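Long-range contacts in 1-deoxy-D-xylulose 5-phosphate reductoisomerase (Moraxella catarrhalis, PDB 4ZQG), which catalyses the NAD(P)H-dependent rearrangement and reduction of 1-deoxy-D-xylulose 5-phosphate to 2-C-methyl-D-erythritol 4-phosphate in the MEP pathway: residues K129-D137 / T333-E344; A366-Y377 / M394-K405. One frame throughout, in Å; residues are numbered along the deposited sequence.

Contact 1 (K129-D137 / T333-E344); sequences KESLVMAGD and TGACIALNTANE. With NAD (nicotinamide-adenine-dinucleotide), chain C.
Val133 and Met134 lie against Cys336 and Ile337 where helix segments 130-137 and 333-344 pack nearly antiparallel, their axes 8.1 Å apart at closest approach and their N-to-C directions 155° apart. The backbones are close: Met134 CA lies 5.2 Å from Ile337 CA. Cys336 CB sits on the carbonyl oxygen of Val133. Val133 CG1, anti to the backbone N (chi1 171°), reaches CB of Asn340 at 3.7 Å. Met134 crosses both Ile337 and Asn340 at about a right angle. Its CB and CG run past Ile337 CG1. Its sulfur accepts a weak hydrogen bond from the amide of Asn340, with Asn340 ND2 to Met134 SD at 3.3 Å. Asn340 ND2 also donates to Glu344 OE2 (3.1 Å), which it meets from above the carboxylate plane. The two acceptors probably help to hold the rotation of the buried amide. Glu344 has a further partner in Arg399, through a salt bridge. Glu130 lays its CG against Asn340 OD1. Its chain bends at chi2 (89°), and Glu130 OE1 accepts a hydrogen bond from the ribose hydroxyl O3D of NAD at 2.6 Å. At the other end of the contact, Thr333 OG1 donates to Asp137 OD2 (3.0 Å), nearly along the C-O axis of that oxygen. The contact joins the cofactor-binding, Rossmann-type part of the enzyme to its C-terminal helices. Helix 387-409 packs on Ala135 and Ile337, helix 230-243 on Leu132 and Cys336, and helix 220-228 on Glu130 and Glu344. Helix 130-146 itself links strands 123-126 and 149-152 of the parallel sheet.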
loop_
_atom_site.group_PDB
_atom_site.type_symbol
_atom_site.label_atom_id
_atom_site.label_comp_id
_atom_site.label_asym_id
_atom_site.label_seq_id
_atom_site.Cartn_x
_atom_site.Cartn_y
_atom_site.Cartn_z
ATOM N N LYS A 129 2.532 13.876 18.863
ATOM C CA LYS A 129 1.337 14.309 18.079
ATOM C C LYS A 129 0.619 15.499 18.729
ATOM O O LYS A 129 0.028 16.319 18.023
ATOM C CB LYS A 129 0.339 13.149 17.897
ATOM C CG LYS A 129 -0.238 12.652 19.228
ATOM C CD LYS A 129 -1.066 11.401 19.054
ATOM C CE LYS A 129 -0.259 10.277 18.464
ATOM N NZ LYS A 129 -0.946 8.980 18.730
ATOM N N GLU A 130 0.686 15.594 20.055
ATOM C CA GLU A 130 0.165 16.749 20.745
ATOM C C GLU A 130 0.756 18.070 20.201
ATOM O O GLU A 130 0.104 19.101 20.220
ATOM C CB GLU A 130 0.343 16.596 22.257
ATOM C CG GLU A 130 -0.333 15.334 22.841
ATOM C CD GLU A 130 0.561 14.062 22.858
ATOM O OE1 GLU A 130 1.580 14.006 22.119
ATOM O OE2 GLU A 130 0.250 13.085 23.597
ATOM N N SER A 131 1.956 18.041 19.647
ATOM C CA SER A 131 2.481 19.239 18.987
ATOM C C SER A 131 1.646 19.779 17.815
ATOM O O SER A 131 1.478 20.971 17.644
ATOM C CB SER A 131 3.881 18.962 18.484
ATOM O OG SER A 131 4.794 19.284 19.512
ATOM N N LEU A 132 1.169 18.877 16.984
ATOM C CA LEU A 132 0.367 19.233 15.842
ATOM C C LEU A 132 -1.106 19.492 16.222
ATOM O O LEU A 132 -1.711 20.414 15.675
ATOM C CB LEU A 132 0.509 18.149 14.761
ATOM C CG LEU A 132 1.273 18.533 13.486
ATOM C CD1 LEU A 132 2.423 19.506 13.625
ATOM C CD2 LEU A 132 1.794 17.273 12.863
ATOM N N VAL A 133 -1.666 18.735 17.159
ATOM C CA VAL A 133 -3.018 18.979 17.639
ATOM C C VAL A 133 -3.141 20.369 18.236
ATOM O O VAL A 133 -4.194 20.986 18.190
ATOM C CB VAL A 133 -3.413 17.991 18.741
ATOM C CG1 VAL A 133 -4.716 18.364 19.398
ATOM C CG2 VAL A 133 -3.509 16.580 18.215
ATOM N N MET A 134 -2.063 20.870 18.834
ATOM C CA MET A 134 -2.090 22.184 19.495
ATOM C C MET A 134 -1.541 23.344 18.702
ATOM O O MET A 134 -1.942 24.468 18.940
ATOM C CB MET A 134 -1.349 22.098 20.816
ATOM C CG MET A 134 -2.072 21.147 21.719
ATOM S SD MET A 134 -1.852 21.597 23.415
ATOM C CE MET A 134 -0.074 21.569 23.418
ATOM N N ALA A 135 -0.641 23.097 17.774
ATOM C CA ALA A 135 0.007 24.181 17.086
ATOM C C ALA A 135 0.279 23.823 15.646
ATOM O O ALA A 135 1.271 24.262 15.059
ATOM C CB ALA A 135 1.294 24.530 17.804
ATOM N N GLY A 136 -0.626 23.042 15.081
ATOM C CA GLY A 136 -0.471 22.554 13.734
ATOM C C GLY A 136 -0.174 23.662 12.745
ATOM O O GLY A 136 0.836 23.595 12.049
ATOM N N ASP A 137 -1.009 24.700 12.693
ATOM C CA ASP A 137 -0.798 25.730 11.676
ATOM C C ASP A 137 0.555 26.333 11.893
ATOM O O ASP A 137 1.305 26.537 10.950
ATOM C CB ASP A 137 -1.835 26.862 11.728
ATOM C CG ASP A 137 -3.265 26.363 11.680
ATOM O OD1 ASP A 137 -3.739 25.891 10.598
ATOM O OD2 ASP A 137 -3.909 26.467 12.755
ATOM N N THR A 333 -8.212 25.424 15.741
ATOM C CA THR A 333 -7.132 25.159 16.689
ATOM C C THR A 333 -7.480 25.408 18.177
ATOM O O THR A 333 -7.187 24.600 19.023
ATOM C CB THR A 333 -5.861 25.910 16.288
ATOM O OG1 THR A 333 -5.326 25.306 15.099
ATOM C CG2 THR A 333 -4.812 25.818 17.417
ATOM N N GLY A 334 -8.110 26.506 18.498
ATOM C CA GLY A 334 -8.622 26.686 19.828
ATOM C C GLY A 334 -9.341 25.489 20.394
ATOM O O GLY A 334 -9.083 25.077 21.498
ATOM N N ALA A 335 -10.257 24.899 19.661
ATOM C CA ALA A 335 -11.023 23.773 20.206
ATOM C C ALA A 335 -10.189 22.531 20.331
ATOM O O ALA A 335 -10.527 21.645 21.092
ATOM C CB ALA A 335 -12.221 23.472 19.340
ATOM N N CYS A 336 -9.150 22.439 19.521
ATOM C CA CYS A 336 -8.235 21.298 19.566
ATOM C C CYS A 336 -7.347 21.312 20.795
ATOM O O CYS A 336 -7.050 20.260 21.368
ATOM C CB CYS A 336 -7.399 21.240 18.299
ATOM S SG CYS A 336 -8.439 20.742 16.913
ATOM N N ILE A 337 -6.972 22.524 21.198
ATOM C CA ILE A 337 -6.285 22.787 22.441
ATOM C C ILE A 337 -7.206 22.482 23.606
ATOM O O ILE A 337 -6.889 21.681 24.468
ATOM C CB ILE A 337 -5.791 24.226 22.467
ATOM C CG1 ILE A 337 -4.665 24.345 21.458
ATOM C CG2 ILE A 337 -5.348 24.628 23.878
ATOM C CD1 ILE A 337 -4.294 25.762 21.135
ATOM N N ALA A 338 -8.372 23.091 23.619
ATOM C CA ALA A 338 -9.351 22.719 24.616
ATOM C C ALA A 338 -9.386 21.211 24.662
ATOM O O ALA A 338 -9.308 20.649 25.721
ATOM C CB ALA A 338 -10.725 23.281 24.275
ATOM N N LEU A 339 -9.465 20.560 23.505
ATOM C CA LEU A 339 -9.610 19.104 23.450
ATOM C C LEU A 339 -8.431 18.365 24.068
ATOM O O LEU A 339 -8.612 17.519 24.932
ATOM C CB LEU A 339 -9.753 18.599 22.012
ATOM C CG LEU A 339 -9.881 17.071 21.847
ATOM C CD1 LEU A 339 -11.340 16.640 21.793
ATOM C CD2 LEU A 339 -9.134 16.591 20.616
ATOM N N ASN A 340 -7.248 18.667 23.566
ATOM C CA ASN A 340 -6.062 17.951 23.949
ATOM C C ASN A 340 -5.680 18.134 25.424
ATOM O O ASN A 340 -5.451 17.149 26.141
ATOM C CB ASN A 340 -4.881 18.389 23.122
ATOM C CG ASN A 340 -3.629 17.696 23.567
ATOM O OD1 ASN A 340 -3.612 16.459 23.663
ATOM N ND2 ASN A 340 -2.608 18.472 23.936
ATOM N N THR A 341 -5.648 19.399 25.849
ATOM C CA THR A 341 -5.414 19.745 27.241
ATOM C C THR A 341 -6.499 19.235 28.176
ATOM O O THR A 341 -6.185 18.623 29.180
ATOM C CB THR A 341 -5.252 21.253 27.440
ATOM O OG1 THR A 341 -4.183 21.716 26.610
ATOM C CG2 THR A 341 -4.926 21.551 28.860
ATOM N N ALA A 342 -7.766 19.460 27.897
ATOM C CA ALA A 342 -8.756 18.913 28.807
ATOM C C ALA A 342 -8.399 17.438 28.979
ATOM O O ALA A 342 -8.260 16.973 30.091
ATOM C CB ALA A 342 -10.168 19.088 28.283
ATOM N N ASN A 343 -8.145 16.740 27.868
ATOM C CA ASN A 343 -7.868 15.305 27.878
ATOM C C ASN A 343 -6.584 14.971 28.656
ATOM O O ASN A 343 -6.571 14.028 29.434
ATOM C CB ASN A 343 -7.790 14.791 26.423
ATOM C CG ASN A 343 -7.383 13.331 26.309
ATOM O OD1 ASN A 343 -8.205 12.402 26.527
ATOM N ND2 ASN A 343 -6.103 13.115 25.954
ATOM N N GLU A 344 -5.515 15.739 28.431
ATOM C CA GLU A 344 -4.259 15.633 29.226
ATOM C C GLU A 344 -4.526 15.674 30.726
ATOM O O GLU A 344 -3.838 14.983 31.461
ATOM C CB GLU A 344 -3.245 16.741 28.869
ATOM C CG GLU A 344 -2.332 16.365 27.701
ATOM C CD GLU A 344 -1.208 17.367 27.394
ATOM O OE1 GLU A 344 -0.688 18.020 28.316
ATOM O OE2 GLU A 344 -0.818 17.464 26.203
HETATM P PA NAD C . 6.704 8.079 27.240
HETATM O O1A NAD C . 5.760 8.528 28.302
HETATM O O2A NAD C . 7.157 6.636 27.155
HETATM O O5B NAD C . 8.003 9.037 27.143
HETATM C C5B NAD C . 7.941 10.451 27.051
HETATM C C4B NAD C . 9.348 11.061 26.947
HETATM O O4B NAD C . 9.201 12.488 27.062
HETATM C C3B NAD C . 10.305 10.604 28.056
HETATM O O3B NAD C . 11.648 10.462 27.583
HETATM C C2B NAD C . 10.224 11.735 29.070
HETATM O O2B NAD C . 11.464 12.000 29.723
HETATM C C1B NAD C . 9.813 12.960 28.261
HETATM N N9A NAD C . 8.904 13.851 29.042
HETATM C C8A NAD C . 7.801 13.464 29.708
HETATM N N7A NAD C . 7.206 14.513 30.325
HETATM C C5A NAD C . 7.931 15.600 30.065
HETATM C C6A NAD C . 7.817 17.024 30.454
HETATM N N6A NAD C . 6.776 17.450 31.238
HETATM N N1A NAD C . 8.789 17.833 29.984
HETATM C C2A NAD C . 9.828 17.379 29.224
HETATM N N3A NAD C . 10.001 16.093 28.840
HETATM C C4A NAD C . 9.074 15.173 29.230
HETATM O O3 NAD C . 6.002 8.504 25.847
HETATM P PN NAD C . 5.828 7.662 24.483
HETATM O O1N NAD C . 4.741 6.650 24.777
HETATM O O2N NAD C . 7.205 7.331 23.960
HETATM O O5D NAD C . 5.204 8.854 23.605
HETATM C C5D NAD C . 6.026 9.846 22.987
HETATM C C4D NAD C . 5.226 10.608 21.929
HETATM O O4D NAD C . 5.098 9.860 20.717
HETATM C C3D NAD C . 3.817 10.886 22.420
HETATM O O3D NAD C . 3.439 12.160 21.909
HETATM C C2D NAD C . 2.989 9.760 21.843
HETATM O O2D NAD C . 1.606 10.129 21.736
HETATM C C1D NAD C . 3.714 9.506 20.517
HETATM N N1N NAD C . 3.584 8.112 20.063
HETATM C C2N NAD C . 4.070 7.086 20.805
HETATM C C3N NAD C . 3.914 5.749 20.383
HETATM C C7N NAD C . 4.462 4.581 21.164
HETATM O O7N NAD C . 4.561 3.491 20.631
HETATM N N7N NAD C . 4.854 4.743 22.427
HETATM C C4N NAD C . 3.258 5.504 19.187
HETATM C C5N NAD C . 2.797 6.571 18.457
HETATM C C6N NAD C . 2.957 7.872 18.900
HETATM O O HOH W 1 -4.784 22.056 15.982
#

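Contact 2 (A366-Y377 / M394-K405); sequences ACLDDKTIAQDY and MDKKVRKIATAK
Lys397 and Asp376 come from opposite directions, and the extended lysine chain brings its ammonium to the carboxylate. Lys397 NZ meets Asp376 OD2 on the syn side at 3.0 Å, in a salt bridge. Lys397 NZ also donates to Thr372 O at 3.0 Å, tilted 34° from the carbonyl plane. The two bonds tie the lysine to both helix 371-374 and the turn at its end. The Thr372 side chain crosses the lysine at about a right angle, its CG2 against CE. A second salt bridge lies at the other end: Lys405 NZ reaches Asp370 OD1 (2.9 Å) from the anti side. The lysine chain crosses the aspartate obliquely after bending at chi2 (-45°). Asp370 is also the N-cap of helix 371-374; its other oxygen, OD2, accepts from Ile373 N at 3.2 Å.

Apolar side chains pack beside the bridges, with Ile401 between the two lysines. Ile373 and Ile401 slide past each other in opposite directions; Ile373 CG1 lies 3.8 Å from Ile401 CD1. Met394 crosses Ile373 at about a right angle. Met394 CE touches Ile373 CG2 (3.5 Å) and sits at the edge of the Tyr377 ring. Cys367 SG packs on CA and CB of Ala402. This is helix-on-helix packing within the helical C-terminal part of the reductoisomerase: the end of helix 359-368, the N-capped helix 371-374 and the turn after it pack on helix 387-409.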
loop_
_atom_site.group_PDB
_atom_site.type_symbol
_atom_site.label_atom_id
_atom_site.label_comp_id
_atom_site.label_asym_id
_atom_site.label_seq_id
_atom_site.Cartn_x
_atom_site.Cartn_y
_atom_site.Cartn_z
ATOM N N ALA A 366 -17.472 19.000 28.354
ATOM C CA ALA A 366 -17.815 20.114 29.219
ATOM C C ALA A 366 -16.860 21.244 28.934
ATOM O O ALA A 366 -17.262 22.400 28.854
ATOM C CB ALA A 366 -17.778 19.714 30.684
ATOM N N CYS A 367 -15.604 20.893 28.725
ATOM C CA CYS A 367 -14.610 21.871 28.298
ATOM C C CYS A 367 -14.795 22.442 26.860
ATOM O O CYS A 367 -14.562 23.635 26.630
ATOM C CB CYS A 367 -13.216 21.278 28.445
ATOM S SG CYS A 367 -12.688 21.225 30.167
ATOM N N LEU A 368 -15.194 21.619 25.894
ATOM C CA LEU A 368 -15.369 22.141 24.560
ATOM C C LEU A 368 -16.531 23.127 24.572
ATOM O O LEU A 368 -16.421 24.199 23.968
ATOM C CB LEU A 368 -15.592 21.034 23.534
ATOM C CG LEU A 368 -14.329 20.296 23.111
ATOM C CD1 LEU A 368 -14.659 18.905 22.629
ATOM C CD2 LEU A 368 -13.562 21.073 22.059
ATOM N N ASP A 369 -17.600 22.770 25.297
ATOM C CA ASP A 369 -18.822 23.565 25.350
ATOM C C ASP A 369 -18.841 24.665 26.409
ATOM O O ASP A 369 -19.831 25.362 26.545
ATOM C CB ASP A 369 -20.043 22.655 25.524
ATOM C CG ASP A 369 -20.304 21.781 24.297
ATOM O OD1 ASP A 369 -21.125 20.849 24.416
ATOM O OD2 ASP A 369 -19.686 22.012 23.222
ATOM N N ASP A 370 -17.746 24.835 27.142
ATOM C CA ASP A 370 -17.640 25.895 28.145
ATOM C C ASP A 370 -17.459 27.295 27.556
ATOM O O ASP A 370 -16.549 27.518 26.753
ATOM C CB ASP A 370 -16.449 25.607 29.043
ATOM C CG ASP A 370 -16.295 26.619 30.139
ATOM O OD1 ASP A 370 -16.361 26.203 31.316
ATOM O OD2 ASP A 370 -16.108 27.816 29.824
ATOM N N LYS A 371 -18.276 28.249 28.019
ATOM C CA LYS A 371 -18.296 29.589 27.423
ATOM C C LYS A 371 -16.966 30.326 27.595
ATOM O O LYS A 371 -16.540 31.068 26.706
ATOM C CB LYS A 371 -19.458 30.421 27.966
ATOM C CG LYS A 371 -20.826 29.900 27.539
ATOM N N THR A 372 -16.290 30.087 28.707
ATOM C CA THR A 372 -14.997 30.735 28.968
ATOM C C THR A 372 -13.882 30.191 28.080
ATOM O O THR A 372 -12.961 30.915 27.696
ATOM C CB THR A 372 -14.635 30.624 30.460
ATOM O OG1 THR A 372 -15.756 31.094 31.206
ATOM C CG2 THR A 372 -13.422 31.462 30.816
ATOM N N ILE A 373 -13.963 28.920 27.746
ATOM C CA ILE A 373 -13.023 28.360 26.809
ATOM C C ILE A 373 -13.381 28.868 25.396
ATOM O O ILE A 373 -12.538 29.419 24.688
ATOM C CB ILE A 373 -13.002 26.818 26.943
ATOM C CG1 ILE A 373 -12.245 26.458 28.222
ATOM C CG2 ILE A 373 -12.342 26.154 25.744
ATOM C CD1 ILE A 373 -12.533 25.078 28.773
ATOM N N ALA A 374 -14.647 28.746 25.020
ATOM C CA ALA A 374 -15.079 29.155 23.674
ATOM C C ALA A 374 -14.735 30.601 23.247
ATOM O O ALA A 374 -14.650 30.883 22.047
ATOM C CB ALA A 374 -16.565 28.883 23.495
ATOM N N GLN A 375 -14.525 31.511 24.196
ATOM C CA GLN A 375 -14.096 32.870 23.833
ATOM C C GLN A 375 -12.842 32.888 22.974
ATOM O O GLN A 375 -12.663 33.814 22.185
ATOM C CB GLN A 375 -13.836 33.794 25.040
ATOM C CG GLN A 375 -14.513 33.429 26.355
ATOM C CD GLN A 375 -14.220 34.380 27.538
ATOM O OE1 GLN A 375 -15.136 34.953 28.128
ATOM N NE2 GLN A 375 -12.959 34.523 27.899
ATOM N N ASP A 376 -11.959 31.907 23.154
ATOM C CA ASP A 376 -10.628 31.968 22.540
ATOM C C ASP A 376 -10.562 31.166 21.245
ATOM O O ASP A 376 -9.548 31.188 20.531
ATOM C CB ASP A 376 -9.551 31.503 23.533
ATOM C CG ASP A 376 -9.449 32.399 24.762
ATOM O OD1 ASP A 376 -9.385 33.638 24.618
ATOM O OD2 ASP A 376 -9.416 31.868 25.894
ATOM N N TYR A 377 -11.645 30.475 20.924
ATOM C CA TYR A 377 -11.693 29.726 19.681
ATOM C C TYR A 377 -11.391 30.537 18.427
ATOM O O TYR A 377 -10.796 29.989 17.494
ATOM C CB TYR A 377 -13.036 29.037 19.509
ATOM C CG TYR A 377 -13.255 27.888 20.447
ATOM C CD1 TYR A 377 -12.256 27.423 21.302
ATOM C CD2 TYR A 377 -14.451 27.239 20.455
ATOM C CE1 TYR A 377 -12.479 26.353 22.130
ATOM C CE2 TYR A 377 -14.678 26.164 21.277
ATOM C CZ TYR A 377 -13.685 25.726 22.121
ATOM O OH TYR A 377 -13.975 24.657 22.928
ATOM N N MET A 394 -3.828 29.481 26.525
ATOM C CA MET A 394 -5.064 28.721 26.465
ATOM C C MET A 394 -4.866 27.384 27.092
ATOM O O MET A 394 -5.750 26.860 27.762
ATOM C CB MET A 394 -5.517 28.516 25.024
ATOM C CG MET A 394 -6.721 27.581 24.916
ATOM S SD MET A 394 -8.241 28.465 24.686
ATOM C CE MET A 394 -9.309 27.132 24.222
ATOM N N ASP A 395 -3.706 26.804 26.839
ATOM C CA ASP A 395 -3.289 25.647 27.589
ATOM C C ASP A 395 -3.489 25.877 29.098
ATOM O O ASP A 395 -4.252 25.145 29.721
ATOM C CB ASP A 395 -1.835 25.321 27.263
ATOM C CG ASP A 395 -1.363 24.046 27.933
ATOM O OD1 ASP A 395 -2.067 23.016 27.807
ATOM O OD2 ASP A 395 -0.303 24.110 28.609
ATOM N N LYS A 396 -2.850 26.910 29.666
ATOM C CA LYS A 396 -2.926 27.161 31.150
ATOM C C LYS A 396 -4.384 27.294 31.553
ATOM O O LYS A 396 -4.830 26.744 32.555
ATOM C CB LYS A 396 -2.149 28.418 31.604
ATOM C CG LYS A 396 -0.634 28.275 31.726
ATOM N N LYS A 397 -5.131 27.980 30.705
ATOM C CA LYS A 397 -6.530 28.209 30.967
ATOM C C LYS A 397 -7.367 26.933 30.978
ATOM O O LYS A 397 -8.142 26.696 31.903
ATOM C CB LYS A 397 -7.075 29.186 29.947
ATOM C CG LYS A 397 -8.511 29.599 30.212
ATOM C CD LYS A 397 -8.822 30.798 29.350
ATOM C CE LYS A 397 -10.286 31.167 29.432
ATOM N NZ LYS A 397 -10.548 32.397 28.639
ATOM N N VAL A 398 -7.227 26.108 29.958
ATOM C CA VAL A 398 -7.962 24.851 29.944
ATOM C C VAL A 398 -7.526 23.970 31.105
ATOM O O VAL A 398 -8.365 23.298 31.743
ATOM C CB VAL A 398 -7.768 24.088 28.621
ATOM C CG1 VAL A 398 -8.484 22.747 28.674
ATOM C CG2 VAL A 398 -8.307 24.938 27.472
ATOM N N ARG A 399 -6.222 24.000 31.404
ATOM C CA ARG A 399 -5.709 23.274 32.601
ATOM C C ARG A 399 -6.525 23.614 33.848
ATOM O O ARG A 399 -7.102 22.727 34.463
ATOM C CB ARG A 399 -4.188 23.466 32.802
ATOM C CG ARG A 399 -3.370 22.353 32.135
ATOM C CD ARG A 399 -1.863 22.614 32.023
ATOM N NE ARG A 399 -1.298 22.159 30.737
ATOM C CZ ARG A 399 -1.140 20.887 30.373
ATOM N NH1 ARG A 399 -1.470 19.885 31.197
ATOM N NH2 ARG A 399 -0.669 20.620 29.150
ATOM N N LYS A 400 -6.643 24.905 34.143
ATOM C CA LYS A 400 -7.450 25.388 35.286
ATOM C C LYS A 400 -8.903 24.899 35.225
ATOM O O LYS A 400 -9.411 24.339 36.191
ATOM C CB LYS A 400 -7.411 26.916 35.342
ATOM C CG LYS A 400 -8.411 27.561 36.307
ATOM C CD LYS A 400 -9.129 28.775 35.710
ATOM C CE LYS A 400 -8.167 29.933 35.476
ATOM N NZ LYS A 400 -8.825 30.962 34.634
ATOM N N ILE A 401 -9.562 25.083 34.070
ATOM C CA ILE A 401 -11.009 24.878 33.974
ATOM C C ILE A 401 -11.352 23.412 33.972
ATOM O O ILE A 401 -12.331 22.989 34.600
ATOM C CB ILE A 401 -11.591 25.575 32.738
ATOM C CG1 ILE A 401 -11.437 27.069 32.894
ATOM C CG2 ILE A 401 -13.059 25.253 32.587
ATOM C CD1 ILE A 401 -12.025 27.875 31.784
ATOM N N ALA A 402 -10.539 22.646 33.259
ATOM C CA ALA A 402 -10.673 21.210 33.281
ATOM C C ALA A 402 -10.479 20.680 34.705
ATOM O O ALA A 402 -11.272 19.879 35.173
ATOM C CB ALA A 402 -9.661 20.583 32.320
ATOM N N THR A 403 -9.429 21.129 35.394
ATOM C CA THR A 403 -9.260 20.770 36.807
ATOM C C THR A 403 -10.517 21.085 37.593
ATOM O O THR A 403 -10.975 20.263 38.373
ATOM C CB THR A 403 -8.100 21.502 37.479
ATOM O OG1 THR A 403 -6.890 21.252 36.773
ATOM C CG2 THR A 403 -7.922 21.017 38.901
ATOM N N ALA A 404 -11.083 22.270 37.369
ATOM C CA ALA A 404 -12.319 22.669 38.044
ATOM C C ALA A 404 -13.477 21.771 37.697
ATOM O O ALA A 404 -14.257 21.430 38.554
ATOM C CB ALA A 404 -12.679 24.111 37.721
ATOM N N LYS A 405 -13.607 21.415 36.419
ATOM C CA LYS A 405 -14.688 20.548 35.980
ATOM C C LYS A 405 -14.603 19.210 36.683
ATOM O O LYS A 405 -15.626 18.607 37.031
ATOM C CB LYS A 405 -14.597 20.274 34.481
ATOM C CG LYS A 405 -14.787 21.463 33.544
ATOM C CD LYS A 405 -15.955 22.371 33.891
ATOM C CE LYS A 405 -16.146 23.419 32.793
ATOM N NZ LYS A 405 -17.524 23.978 32.789
#

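How the contacts relate
Contact 1 (129-137 with 333-344) closes before contact 2 (366-377 with 394-405) opens, so the two are in series along the chain. Their centres are 12 Å apart, on the same side of the centre of the chain. Helix 333-351, half of contact 1, also borders contact 2. One side meets helix 130-146, next to the NAD pocket; another meets helices 359-368 and 387-409. The two contacts touch through a salt bridge from Glu344 to Arg399, a probable hydrogen bond between Thr341 and Asp395, and packing of Ile337 on Met394. Together they form a layered helical pack, in which helix 333-351 connects the outer helices of contact 2 with the NAD side.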